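Local coordinates for leucine aminopeptidase (Fimbriiglobus ruber, PDB 7D1B), which is a zinc-binding glutaminyl cyclase of peptidase family M28 that probably converts the N-terminal glutamine of peptides into pyroglutamate, at residues A[84-87]-A[91-94]; A[115-120]-A[165-170]; A[209-214]-A[224-229]; A[258-263]-A[271-276]. All blocks are in the same frame, centred on the assembly; numbering follows the deposited sequence.

Contact 1 (A[84-87]-A[91-94]); sequences HFEG and KVVR
V92 puts one methyl, CG2, against the last turn of helix 72-87, where F85 and E86 receive it from two sides. CG2 lies 3.7 Å from F85 CB and 3.7 Å from E86 CG, so it touches the roots of both side chains. What lies beyond those roots differs. The phenyl ring of F85 runs on away from the strand into the interior, against M163 and A167 of helix 153-167 and F181 and L183 of strand 178-184. The chain of E86 instead comes nearer the strand and crosses the V92 side chain at about a right angle. It is fully extended past CG (chi2 -180°), and this reach brings its carboxylate atom OE2 to 4.0 Å from V92 CB. Two waters link OE2 to the strand backbone. One donates a hydrogen bond to E86 OE2 at 2.7 Å and accepts one from V92 N at 2.9 Å; the other donates both to E86 OE2 and to V92 O. The peptide N and O of a single strand residue are thus tied to one carboxylate oxygen. The chemistry is split accordingly: a greasy inner seam of methyl and methylene groups closes the tight helix-to-strand connection, while the solvent-exposed side, at E86, is bridged by water, and the two water donors are likely to favour a charged E86 carboxylate.

Contact 2 (A[115-120]-A[165-170]); sequences ASWFPD and ELAHHM
M170 folds its side chain over the indole of W117 and fills the hollow above that ring. Its CB sits over the six-membered ring, 3.5 Å from the centroid and 9° off the normal, a CH-pi contact. From there the chain is bent at chi2 and chi3 (-57° and -70°), which curls it across the indole instead of letting it project past: CG rests 3.6 Å from W117 CE2, and SD stands above the five-membered ring at 4.8 Å from its centroid, a rather distant Met-aromatic contact. The methyl CE then drops into the notch between the two aromatics, 3.9 Å from both W117 CD1 and F118 CE2. A second, smaller bump is the methyl of A167, which reaches W117 CZ2 at 3.8 Å, obliquely to the ring. F118 closes the other end of the groove, its CZ edge meeting M170 O at 3.3 Å near the ring plane, while W117 CB lies over one of its faces. Around this packing, F181 of strand 178-184 meets W117 edge-to-face and also touches M170, as does V179. Through W117, V179 and F181, segment 165-170 is seated on strands 108-117 and 178-184, with helix 72-87 alongside.

Contact 3 (A[209-214]-A[224-229]); sequences EHFANG and YRYTGA
F211, on helix 206-218, and Y226, near the start of strand 225-232, face each other across backbones that stay well apart, F211 CA lying 12.0 Å from Y226 CA. They belong to the closing half of a beta-alpha-beta crossover: the chain leaves strand 178-184, passes through this helix and returns as a parallel strand, with strand 123-130 lying between the two in the sheet. The gap is spanned by two rings that come from opposite directions. On the helix, CG of F211 stands opposite the backbone N (chi1 179°), which sends the phenyl straight out at the sheet. Its leading atom CZ meets Y226 CE2 at 3.7 Å and Y226 OH at 3.8 Å. The planes are inclined at 43° with centroids 5.8 Å apart, an oblique meeting. F211 also leans on I114 of strand 108-117 and L290 of helix 287-292. The phenol hydroxyl, buried at this junction, is hydrogen-bonded to D180. A leucine in place of Y226 would probably leave the D180 carboxylate without this partner and F211 CZ without its aromatic neighbour. Y224 extends the aromatic layer, its CE1 lying 3.9 Å above the plane of the Y226 ring. Next along the chain, R225 turns its guanidinium back on its own backbone, NH1 donating to Y224 O at 2.9 Å.

Contact 4 (A[258-263]-A[271-276]); sequences ELWRVA and FVNERG
The indole of W260 carries F271 on one face and polar oxygens at its pyrrole edge. F271 arrives edge-on in a T-shaped pair, planes at 87° and centroids 5.2 Å apart, with CD2 over the middle of the indole, 3.8 Å from W260 CE2. Its CG stands anti to the carbonyl carbon (chi1 -71°), which brings the ring edge onto the indole. Its CB lies over the same face, above the five-membered ring, as a CH-pi contact. A263, one turn further along the helix, meets F271 with its methyl, CB to CB at 3.5 Å. At the indole edge, W260 NE1 donates to V272 O at 2.9 Å; the bond is bent (139°), and the donor stands well above the carbonyl plane. N273 brings OD1 to 3.5 Å from W260 CD1, its amide nearly perpendicular to the indole. Putting a phenylalanine at W260 would probably cost V272 O this side-chain donor and leave F271 with less ring to pack on. V272 O also accepts a weak bond from E274 N, closing an inverse gamma turn centred on N273. Helix 253-266 thus grips the following chain just where it turns a corner between strands 271-272 and 274-275, both of which pair with strand 242-244.

Contacts 1 and 2 are neighbours, centres about 9 Å apart: strands 91-99 and 108-117 lie side by side in the main sheet, joined by a probable hydrogen bond of 2.8 Å between K91 O and S116 N. Contact 3 reaches the same sheet further across, about 18 Å from contact 2 between centres, whereas contact 4 joins helix 253-266 to short strands beside the outermost strand, 297-300, about 31 Å from contact 1 between centres. The chemistry follows the setting. Partly buried contact 1 ends in water bridges, while the other three are buried and rely on aromatic rings: a methionine over an indole in contact 2, an oblique pair in contact 3, and in contact 4 a T-shaped pair with a direct hydrogen bond.

Contact 1 (A[84-87]-A[91-94])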
loop_
_atom_site.group_PDB
_atom_site.type_symbol
_atom_site.label_atom_id
_atom_site.label_comp_id
_atom_site.label_asym_id
_atom_site.label_seq_id
_atom_site.Cartn_x
_atom_site.Cartn_y
_atom_site.Cartn_z
ATOM N N HIS A 84 9.332 14.533 -1.910
ATOM C CA HIS A 84 9.132 13.993 -3.249
ATOM C C HIS A 84 7.729 14.315 -3.762
ATOM O O HIS A 84 7.543 14.829 -4.887
ATOM C CB HIS A 84 9.337 12.485 -3.180
ATOM C CG HIS A 84 9.194 11.816 -4.501
ATOM N ND1 HIS A 84 10.189 11.847 -5.457
ATOM C CD2 HIS A 84 8.159 11.133 -5.044
ATOM C CE1 HIS A 84 9.773 11.189 -6.525
ATOM N NE2 HIS A 84 8.546 10.749 -6.303
ATOM N N PHE A 85 6.720 14.006 -2.947
ATOM C CA PHE A 85 5.343 14.214 -3.374
ATOM C C PHE A 85 5.040 15.693 -3.572
ATOM O O PHE A 85 4.402 16.078 -4.561
ATOM C CB PHE A 85 4.370 13.592 -2.372
ATOM C CG PHE A 85 4.393 12.076 -2.314
ATOM C CD1 PHE A 85 4.438 11.310 -3.478
ATOM C CD2 PHE A 85 4.361 11.422 -1.086
ATOM C CE1 PHE A 85 4.424 9.917 -3.410
ATOM C CE2 PHE A 85 4.357 10.040 -1.027
ATOM C CZ PHE A 85 4.387 9.299 -2.183
ATOM N N GLU A 86 5.476 16.546 -2.641
ATOM C CA GLU A 86 5.225 17.977 -2.790
ATOM C C GLU A 86 5.919 18.526 -4.024
ATOM O O GLU A 86 5.361 19.379 -4.732
ATOM C CB GLU A 86 5.695 18.729 -1.545
ATOM C CG GLU A 86 4.782 18.524 -0.338
ATOM C CD GLU A 86 5.234 19.275 0.898
ATOM O OE1 GLU A 86 6.414 19.677 0.990
ATOM O OE2 GLU A 86 4.386 19.471 1.782
ATOM N N GLY A 87 7.127 18.037 -4.314
ATOM C CA GLY A 87 7.846 18.532 -5.465
ATOM C C GLY A 87 7.196 18.160 -6.772
ATOM O O GLY A 87 7.527 18.748 -7.804
ATOM N N LYS A 91 -0.534 17.678 -2.442
ATOM C CA LYS A 91 -0.633 18.250 -1.102
ATOM C C LYS A 91 -0.421 17.133 -0.089
ATOM O O LYS A 91 -1.090 16.104 -0.159
ATOM C CB LYS A 91 -2.012 18.861 -0.891
ATOM C CG LYS A 91 -2.153 19.462 0.481
ATOM C CD LYS A 91 -3.297 20.449 0.515
ATOM C CE LYS A 91 -3.322 21.225 1.825
ATOM N NZ LYS A 91 -3.695 20.353 2.960
ATOM N N VAL A 92 0.506 17.320 0.846
ATOM C CA VAL A 92 0.849 16.265 1.799
ATOM C C VAL A 92 0.346 16.665 3.177
ATOM O O VAL A 92 0.655 17.761 3.658
ATOM C CB VAL A 92 2.362 15.977 1.815
ATOM C CG1 VAL A 92 2.711 14.961 2.908
ATOM C CG2 VAL A 92 2.832 15.478 0.456
ATOM N N VAL A 93 -0.405 15.767 3.817
ATOM C CA VAL A 93 -0.925 15.965 5.164
ATOM C C VAL A 93 -0.457 14.810 6.033
ATOM O O VAL A 93 -0.363 13.665 5.580
ATOM C CB VAL A 93 -2.466 16.134 5.166
ATOM C CG1 VAL A 93 -3.067 15.961 6.547
ATOM C CG2 VAL A 93 -2.848 17.498 4.590
ATOM N N ARG A 94 -0.156 15.122 7.282
ATOM C CA ARG A 94 0.213 14.138 8.291
ATOM C C ARG A 94 -0.979 13.856 9.193
ATOM O O ARG A 94 -1.690 14.781 9.594
ATOM C CB ARG A 94 1.355 14.693 9.143
ATOM C CG ARG A 94 2.634 14.959 8.361
ATOM C CD ARG A 94 3.640 15.776 9.170
ATOM N NE ARG A 94 4.051 15.097 10.389
ATOM C CZ ARG A 94 5.056 14.230 10.467
ATOM N NH1 ARG A 94 5.770 13.922 9.390
ATOM N NH2 ARG A 94 5.341 13.661 11.634
HETATM O O HOH W 1 1.848 19.865 0.983
HETATM O O HOH W 2 3.372 18.553 4.394
#

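Contact 2 (A[115-120]-A[165-170])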
loop_
_atom_site.group_PDB
_atom_site.type_symbol
_atom_site.label_atom_id
_atom_site.label_comp_id
_atom_site.label_asym_id
_atom_site.label_seq_id
_atom_site.Cartn_x
_atom_site.Cartn_y
_atom_site.Cartn_z
ATOM N N ALA A 115 -0.843 11.938 0.470
ATOM C CA ALA A 115 -0.463 12.796 -0.654
ATOM C C ALA A 115 -1.665 12.868 -1.589
ATOM O O ALA A 115 -2.044 11.862 -2.190
ATOM C CB ALA A 115 0.768 12.257 -1.373
ATOM N N SER A 116 -2.272 14.049 -1.687
ATOM C CA SER A 116 -3.557 14.221 -2.345
ATOM C C SER A 116 -3.383 14.878 -3.700
ATOM O O SER A 116 -2.659 15.876 -3.839
ATOM C CB SER A 116 -4.488 15.089 -1.494
ATOM O OG SER A 116 -4.920 14.448 -0.327
ATOM N N TRP A 117 -4.130 14.352 -4.664
ATOM C CA TRP A 117 -4.195 14.839 -6.033
ATOM C C TRP A 117 -5.646 15.153 -6.377
ATOM O O TRP A 117 -6.565 14.397 -6.025
ATOM C CB TRP A 117 -3.713 13.735 -7.002
ATOM C CG TRP A 117 -2.387 13.112 -6.650
ATOM C CD1 TRP A 117 -2.194 11.955 -5.956
ATOM C CD2 TRP A 117 -1.080 13.625 -6.945
ATOM N NE1 TRP A 117 -0.851 11.690 -5.825
ATOM C CE2 TRP A 117 -0.143 12.703 -6.425
ATOM C CE3 TRP A 117 -0.609 14.770 -7.616
ATOM C CZ2 TRP A 117 1.237 12.876 -6.566
ATOM C CZ3 TRP A 117 0.765 14.946 -7.738
ATOM C CH2 TRP A 117 1.675 14.001 -7.221
ATOM N N PHE A 118 -5.844 16.255 -7.095
ATOM C CA PHE A 118 -7.136 16.654 -7.664
ATOM C C PHE A 118 -8.130 16.985 -6.550
ATOM O O PHE A 118 -9.063 16.221 -6.279
ATOM C CB PHE A 118 -7.709 15.604 -8.635
ATOM C CG PHE A 118 -6.665 14.864 -9.454
ATOM C CD1 PHE A 118 -5.651 15.538 -10.159
ATOM C CD2 PHE A 118 -6.682 13.476 -9.489
ATOM C CE1 PHE A 118 -4.688 14.826 -10.873
ATOM C CE2 PHE A 118 -5.721 12.761 -10.223
ATOM C CZ PHE A 118 -4.735 13.444 -10.915
ATOM N N PRO A 119 -7.954 18.119 -5.878
ATOM C CA PRO A 119 -8.783 18.392 -4.690
ATOM C C PRO A 119 -10.243 18.683 -5.003
ATOM O O PRO A 119 -11.094 18.495 -4.128
ATOM C CB PRO A 119 -8.097 19.607 -4.046
ATOM C CG PRO A 119 -7.364 20.266 -5.198
ATOM C CD PRO A 119 -6.889 19.118 -6.059
ATOM N N ASP A 120 -10.567 19.151 -6.203
ATOM C CA ASP A 120 -11.920 19.652 -6.474
ATOM C C ASP A 120 -12.771 18.518 -7.049
ATOM O O ASP A 120 -13.111 18.499 -8.239
ATOM C CB ASP A 120 -11.861 20.828 -7.445
ATOM C CG ASP A 120 -13.096 21.644 -7.423
ATOM O OD1 ASP A 120 -14.091 21.177 -6.828
ATOM O OD2 ASP A 120 -13.067 22.754 -7.999
ATOM N N GLU A 165 7.029 6.591 -7.904
ATOM C CA GLU A 165 7.061 6.573 -9.366
ATOM C C GLU A 165 5.807 7.220 -9.950
ATOM O O GLU A 165 5.889 8.069 -10.845
ATOM C CB GLU A 165 7.252 5.152 -9.900
ATOM C CG GLU A 165 7.118 5.069 -11.428
ATOM C CD GLU A 165 8.134 5.923 -12.181
ATOM O OE1 GLU A 165 9.197 6.216 -11.602
ATOM O OE2 GLU A 165 7.857 6.275 -13.364
ATOM N N LEU A 166 4.632 6.819 -9.459
ATOM C CA LEU A 166 3.380 7.350 -9.985
ATOM C C LEU A 166 3.320 8.859 -9.856
ATOM O O LEU A 166 2.731 9.535 -10.712
ATOM C CB LEU A 166 2.186 6.725 -9.252
ATOM C CG LEU A 166 1.886 5.261 -9.565
ATOM C CD1 LEU A 166 0.795 4.754 -8.637
ATOM C CD2 LEU A 166 1.484 5.086 -11.013
ATOM N N ALA A 167 3.909 9.409 -8.794
ATOM C CA ALA A 167 3.867 10.850 -8.590
ATOM C C ALA A 167 4.458 11.636 -9.754
ATOM O O ALA A 167 4.074 12.784 -9.951
ATOM C CB ALA A 167 4.591 11.202 -7.293
ATOM N N HIS A 168 5.412 11.067 -10.506
ATOM C CA HIS A 168 5.940 11.773 -11.673
ATOM C C HIS A 168 4.871 12.024 -12.728
ATOM O O HIS A 168 5.017 12.954 -13.534
ATOM C CB HIS A 168 7.091 10.999 -12.304
ATOM C CG HIS A 168 8.329 10.998 -11.471
ATOM N ND1 HIS A 168 9.214 12.053 -11.459
ATOM C CD2 HIS A 168 8.830 10.074 -10.612
ATOM C CE1 HIS A 168 10.212 11.775 -10.637
ATOM N NE2 HIS A 168 10.001 10.585 -10.108
ATOM N N HIS A 169 3.813 11.209 -12.738
ATOM C CA HIS A 169 2.829 11.202 -13.808
ATOM C C HIS A 169 1.505 11.815 -13.405
ATOM O O HIS A 169 0.747 12.205 -14.292
ATOM C CB HIS A 169 2.582 9.755 -14.257
ATOM C CG HIS A 169 3.852 9.021 -14.525
ATOM N ND1 HIS A 169 4.480 9.029 -15.756
ATOM C CD2 HIS A 169 4.652 8.315 -13.691
ATOM C CE1 HIS A 169 5.606 8.340 -15.663
ATOM N NE2 HIS A 169 5.739 7.907 -14.416
ATOM N N MET A 170 1.208 11.918 -12.100
ATOM C CA MET A 170 -0.165 12.183 -11.663
ATOM C C MET A 170 -0.729 13.487 -12.212
ATOM O O MET A 170 -1.904 13.523 -12.587
ATOM C CB MET A 170 -0.277 12.162 -10.141
ATOM C CG MET A 170 -0.148 10.788 -9.521
ATOM S SD MET A 170 -1.340 9.560 -10.121
ATOM C CE MET A 170 -2.834 10.211 -9.387
#

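Contact 3 (A[209-214]-A[224-229])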
loop_
_atom_site.group_PDB
_atom_site.type_symbol
_atom_site.label_atom_id
_atom_site.label_comp_id
_atom_site.label_asym_id
_atom_site.label_seq_id
_atom_site.Cartn_x
_atom_site.Cartn_y
_atom_site.Cartn_z
ATOM N N GLU A 209 -6.586 1.551 10.880
ATOM C CA GLU A 209 -7.708 1.738 11.799
ATOM C C GLU A 209 -7.872 3.208 12.148
ATOM O O GLU A 209 -9.000 3.718 12.171
ATOM C CB GLU A 209 -7.537 0.867 13.040
ATOM C CG GLU A 209 -7.747 -0.589 12.669
ATOM C CD GLU A 209 -7.527 -1.568 13.795
ATOM O OE1 GLU A 209 -7.336 -1.138 14.945
ATOM O OE2 GLU A 209 -7.565 -2.786 13.518
ATOM N N HIS A 210 -6.759 3.917 12.387
ATOM C CA HIS A 210 -6.837 5.337 12.708
ATOM C C HIS A 210 -7.441 6.118 11.546
ATOM O O HIS A 210 -8.336 6.954 11.733
ATOM C CB HIS A 210 -5.449 5.876 13.043
ATOM C CG HIS A 210 -5.455 7.318 13.429
ATOM N ND1 HIS A 210 -5.763 7.732 14.704
ATOM C CD2 HIS A 210 -5.203 8.439 12.712
ATOM C CE1 HIS A 210 -5.704 9.051 14.756
ATOM N NE2 HIS A 210 -5.374 9.506 13.562
ATOM N N PHE A 211 -6.963 5.851 10.336
ATOM C CA PHE A 211 -7.462 6.546 9.161
ATOM C C PHE A 211 -8.945 6.275 8.969
ATOM O O PHE A 211 -9.731 7.199 8.724
ATOM C CB PHE A 211 -6.672 6.065 7.945
ATOM C CG PHE A 211 -7.118 6.700 6.652
ATOM C CD1 PHE A 211 -6.555 7.885 6.213
ATOM C CD2 PHE A 211 -8.117 6.115 5.889
ATOM C CE1 PHE A 211 -6.995 8.479 5.021
ATOM C CE2 PHE A 211 -8.553 6.689 4.689
ATOM C CZ PHE A 211 -7.988 7.882 4.269
ATOM N N ALA A 212 -9.346 5.003 9.055
ATOM C CA ALA A 212 -10.736 4.655 8.815
ATOM C C ALA A 212 -11.639 5.268 9.873
ATOM O O ALA A 212 -12.712 5.783 9.555
ATOM C CB ALA A 212 -10.893 3.139 8.784
ATOM N N ASN A 213 -11.222 5.225 11.141
ATOM C CA ASN A 213 -12.026 5.836 12.192
ATOM C C ASN A 213 -12.157 7.334 11.986
ATOM O O ASN A 213 -13.228 7.908 12.235
ATOM C CB ASN A 213 -11.408 5.563 13.559
ATOM C CG ASN A 213 -11.613 4.154 14.002
ATOM O OD1 ASN A 213 -12.526 3.474 13.533
ATOM N ND2 ASN A 213 -10.771 3.696 14.912
ATOM N N GLY A 214 -11.076 7.993 11.553
ATOM C CA GLY A 214 -11.147 9.425 11.312
ATOM C C GLY A 214 -12.120 9.760 10.203
ATOM O O GLY A 214 -12.882 10.734 10.288
ATOM N N TYR A 224 -16.651 15.376 0.174
ATOM C CA TYR A 224 -16.389 14.268 -0.729
ATOM C C TYR A 224 -16.699 12.976 0.016
ATOM O O TYR A 224 -16.851 12.961 1.242
ATOM C CB TYR A 224 -14.922 14.250 -1.205
ATOM C CG TYR A 224 -13.937 14.065 -0.065
ATOM C CD1 TYR A 224 -13.594 12.793 0.398
ATOM C CD2 TYR A 224 -13.365 15.169 0.566
ATOM C CE1 TYR A 224 -12.716 12.641 1.464
ATOM C CE2 TYR A 224 -12.493 15.020 1.624
ATOM C CZ TYR A 224 -12.165 13.759 2.058
ATOM O OH TYR A 224 -11.293 13.623 3.111
ATOM N N ARG A 225 -16.752 11.883 -0.733
ATOM C CA ARG A 225 -16.775 10.548 -0.152
ATOM C C ARG A 225 -15.720 9.695 -0.844
ATOM O O ARG A 225 -15.426 9.890 -2.026
ATOM C CB ARG A 225 -18.129 9.868 -0.338
ATOM C CG ARG A 225 -19.266 10.559 0.379
ATOM C CD ARG A 225 -19.111 10.454 1.907
ATOM N NE ARG A 225 -20.246 11.027 2.629
ATOM C CZ ARG A 225 -20.344 12.308 2.964
ATOM N NH1 ARG A 225 -19.373 13.157 2.646
ATOM N NH2 ARG A 225 -21.410 12.742 3.627
ATOM N N TYR A 226 -15.156 8.740 -0.100
ATOM C CA TYR A 226 -14.249 7.753 -0.677
ATOM C C TYR A 226 -15.072 6.637 -1.300
ATOM O O TYR A 226 -15.852 5.974 -0.611
ATOM C CB TYR A 226 -13.323 7.185 0.393
ATOM C CG TYR A 226 -12.179 8.097 0.766
ATOM C CD1 TYR A 226 -11.275 8.530 -0.210
ATOM C CD2 TYR A 226 -11.967 8.481 2.088
ATOM C CE1 TYR A 226 -10.218 9.364 0.111
ATOM C CE2 TYR A 226 -10.892 9.291 2.425
ATOM C CZ TYR A 226 -10.014 9.724 1.432
ATOM O OH TYR A 226 -8.959 10.536 1.761
ATOM N N THR A 227 -14.890 6.407 -2.594
ATOM C CA THR A 227 -15.682 5.414 -3.302
ATOM C C THR A 227 -14.930 4.113 -3.548
ATOM O O THR A 227 -15.547 3.132 -3.988
ATOM C CB THR A 227 -16.201 5.988 -4.619
ATOM O OG1 THR A 227 -15.085 6.471 -5.362
ATOM C CG2 THR A 227 -17.182 7.147 -4.352
ATOM N N GLY A 228 -13.636 4.059 -3.259
ATOM C CA GLY A 228 -12.891 2.830 -3.441
ATOM C C GLY A 228 -11.460 3.036 -3.000
ATOM O O GLY A 228 -10.937 4.164 -3.005
ATOM N N ALA A 229 -10.816 1.913 -2.658
ATOM C CA ALA A 229 -9.430 1.917 -2.218
ATOM C C ALA A 229 -8.738 0.665 -2.716
ATOM O O ALA A 229 -9.314 -0.422 -2.673
ATOM C CB ALA A 229 -9.333 1.967 -0.696
#

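Contact 4 (A[258-263]-A[271-276])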
loop_
_atom_site.group_PDB
_atom_site.type_symbol
_atom_site.label_atom_id
_atom_site.label_comp_id
_atom_site.label_asym_id
_atom_site.label_seq_id
_atom_site.Cartn_x
_atom_site.Cartn_y
_atom_site.Cartn_z
ATOM N N GLU A 258 -13.437 -4.234 -11.882
ATOM C CA GLU A 258 -12.809 -3.157 -12.654
ATOM C C GLU A 258 -11.305 -3.327 -12.724
ATOM O O GLU A 258 -10.705 -3.158 -13.789
ATOM C CB GLU A 258 -13.139 -1.793 -12.054
ATOM C CG GLU A 258 -14.558 -1.363 -12.333
ATOM C CD GLU A 258 -14.882 0.035 -11.858
ATOM O OE1 GLU A 258 -14.054 0.649 -11.147
ATOM O OE2 GLU A 258 -15.977 0.535 -12.214
ATOM N N LEU A 259 -10.668 -3.636 -11.586
ATOM C CA LEU A 259 -9.214 -3.722 -11.565
ATOM C C LEU A 259 -8.723 -4.867 -12.436
ATOM O O LEU A 259 -7.769 -4.711 -13.208
ATOM C CB LEU A 259 -8.742 -3.924 -10.143
ATOM C CG LEU A 259 -8.662 -2.777 -9.188
ATOM C CD1 LEU A 259 -8.293 -3.381 -7.850
ATOM C CD2 LEU A 259 -7.597 -1.763 -9.626
ATOM N N TRP A 260 -9.347 -6.031 -12.300
ATOM C CA TRP A 260 -8.921 -7.169 -13.101
ATOM C C TRP A 260 -9.290 -6.985 -14.574
ATOM O O TRP A 260 -8.556 -7.447 -15.457
ATOM C CB TRP A 260 -9.469 -8.484 -12.521
ATOM C CG TRP A 260 -8.560 -9.157 -11.507
ATOM C CD1 TRP A 260 -7.925 -10.357 -11.680
ATOM C CD2 TRP A 260 -8.196 -8.700 -10.183
ATOM N NE1 TRP A 260 -7.186 -10.670 -10.561
ATOM C CE2 TRP A 260 -7.337 -9.678 -9.630
ATOM C CE3 TRP A 260 -8.530 -7.582 -9.405
ATOM C CZ2 TRP A 260 -6.796 -9.564 -8.342
ATOM C CZ3 TRP A 260 -7.978 -7.467 -8.134
ATOM C CH2 TRP A 260 -7.119 -8.453 -7.611
ATOM N N ARG A 261 -10.383 -6.265 -14.874
ATOM C CA ARG A 261 -10.696 -5.927 -16.258
ATOM C C ARG A 261 -9.606 -5.036 -16.843
ATOM O O ARG A 261 -9.103 -5.281 -17.954
ATOM C CB ARG A 261 -12.074 -5.247 -16.313
ATOM C CG ARG A 261 -12.579 -4.978 -17.723
ATOM C CD ARG A 261 -13.932 -4.279 -17.723
ATOM N NE ARG A 261 -14.924 -5.114 -17.035
ATOM C CZ ARG A 261 -15.620 -4.767 -15.946
ATOM N NH1 ARG A 261 -15.525 -3.549 -15.433
ATOM N NH2 ARG A 261 -16.425 -5.661 -15.378
ATOM N N VAL A 262 -9.224 -3.985 -16.112
ATOM C CA VAL A 262 -8.129 -3.132 -16.578
ATOM C C VAL A 262 -6.851 -3.943 -16.769
ATOM O O VAL A 262 -6.139 -3.769 -17.762
ATOM C CB VAL A 262 -7.926 -1.938 -15.628
ATOM C CG1 VAL A 262 -6.648 -1.188 -15.953
ATOM C CG2 VAL A 262 -9.116 -0.994 -15.700
ATOM N N ALA A 263 -6.531 -4.841 -15.818
ATOM C CA ALA A 263 -5.331 -5.660 -15.953
ATOM C C ALA A 263 -5.357 -6.467 -17.241
ATOM O O ALA A 263 -4.317 -6.650 -17.890
ATOM C CB ALA A 263 -5.178 -6.581 -14.748
ATOM N N PHE A 271 -2.256 -10.355 -12.565
ATOM C CA PHE A 271 -3.614 -10.335 -12.011
ATOM C C PHE A 271 -4.354 -11.560 -12.531
ATOM O O PHE A 271 -4.660 -11.641 -13.728
ATOM C CB PHE A 271 -4.363 -9.064 -12.407
ATOM C CG PHE A 271 -3.847 -7.815 -11.724
ATOM C CD1 PHE A 271 -2.687 -7.158 -12.175
ATOM C CD2 PHE A 271 -4.513 -7.289 -10.614
ATOM C CE1 PHE A 271 -2.227 -6.012 -11.557
ATOM C CE2 PHE A 271 -4.044 -6.138 -9.983
ATOM C CZ PHE A 271 -2.893 -5.511 -10.449
ATOM N N VAL A 272 -4.609 -12.531 -11.658
ATOM C CA VAL A 272 -5.188 -13.813 -12.058
ATOM C C VAL A 272 -6.596 -13.953 -11.492
ATOM O O VAL A 272 -6.873 -13.544 -10.355
ATOM C CB VAL A 272 -4.295 -15.008 -11.652
ATOM C CG1 VAL A 272 -2.892 -14.860 -12.285
ATOM C CG2 VAL A 272 -4.198 -15.193 -10.144
ATOM N N ASN A 273 -7.484 -14.551 -12.288
ATOM C CA ASN A 273 -8.856 -14.833 -11.852
ATOM C C ASN A 273 -8.878 -16.172 -11.127
ATOM O O ASN A 273 -9.379 -17.174 -11.622
ATOM C CB ASN A 273 -9.813 -14.784 -13.038
ATOM C CG ASN A 273 -10.179 -13.356 -13.386
ATOM O OD1 ASN A 273 -9.368 -12.610 -13.933
ATOM N ND2 ASN A 273 -11.369 -12.941 -13.007
ATOM N N GLU A 274 -8.317 -16.165 -9.915
ATOM C CA GLU A 274 -8.231 -17.349 -9.067
ATOM C C GLU A 274 -8.426 -16.911 -7.630
ATOM O O GLU A 274 -8.114 -15.774 -7.263
ATOM C CB GLU A 274 -6.855 -18.028 -9.145
ATOM C CG GLU A 274 -6.432 -18.458 -10.534
ATOM C CD GLU A 274 -5.028 -19.067 -10.575
ATOM O OE1 GLU A 274 -4.480 -19.455 -9.516
ATOM O OE2 GLU A 274 -4.469 -19.169 -11.688
ATOM N N ARG A 275 -8.896 -17.844 -6.807
ATOM C CA ARG A 275 -9.220 -17.561 -5.413
ATOM C C ARG A 275 -8.070 -17.960 -4.497
ATOM O O ARG A 275 -7.674 -19.123 -4.463
ATOM C CB ARG A 275 -10.444 -18.400 -5.039
ATOM C CG ARG A 275 -10.897 -18.235 -3.643
ATOM C CD ARG A 275 -11.617 -16.933 -3.502
ATOM N NE ARG A 275 -12.198 -16.876 -2.175
ATOM C CZ ARG A 275 -11.517 -16.552 -1.086
ATOM N NH1 ARG A 275 -10.230 -16.212 -1.193
ATOM N NH2 ARG A 275 -12.118 -16.584 0.110
ATOM N N GLY A 276 -7.591 -17.018 -3.697
ATOM C CA GLY A 276 -6.757 -17.365 -2.558
ATOM C C GLY A 276 -5.306 -17.683 -2.886
ATOM O O GLY A 276 -4.843 -17.594 -4.023
#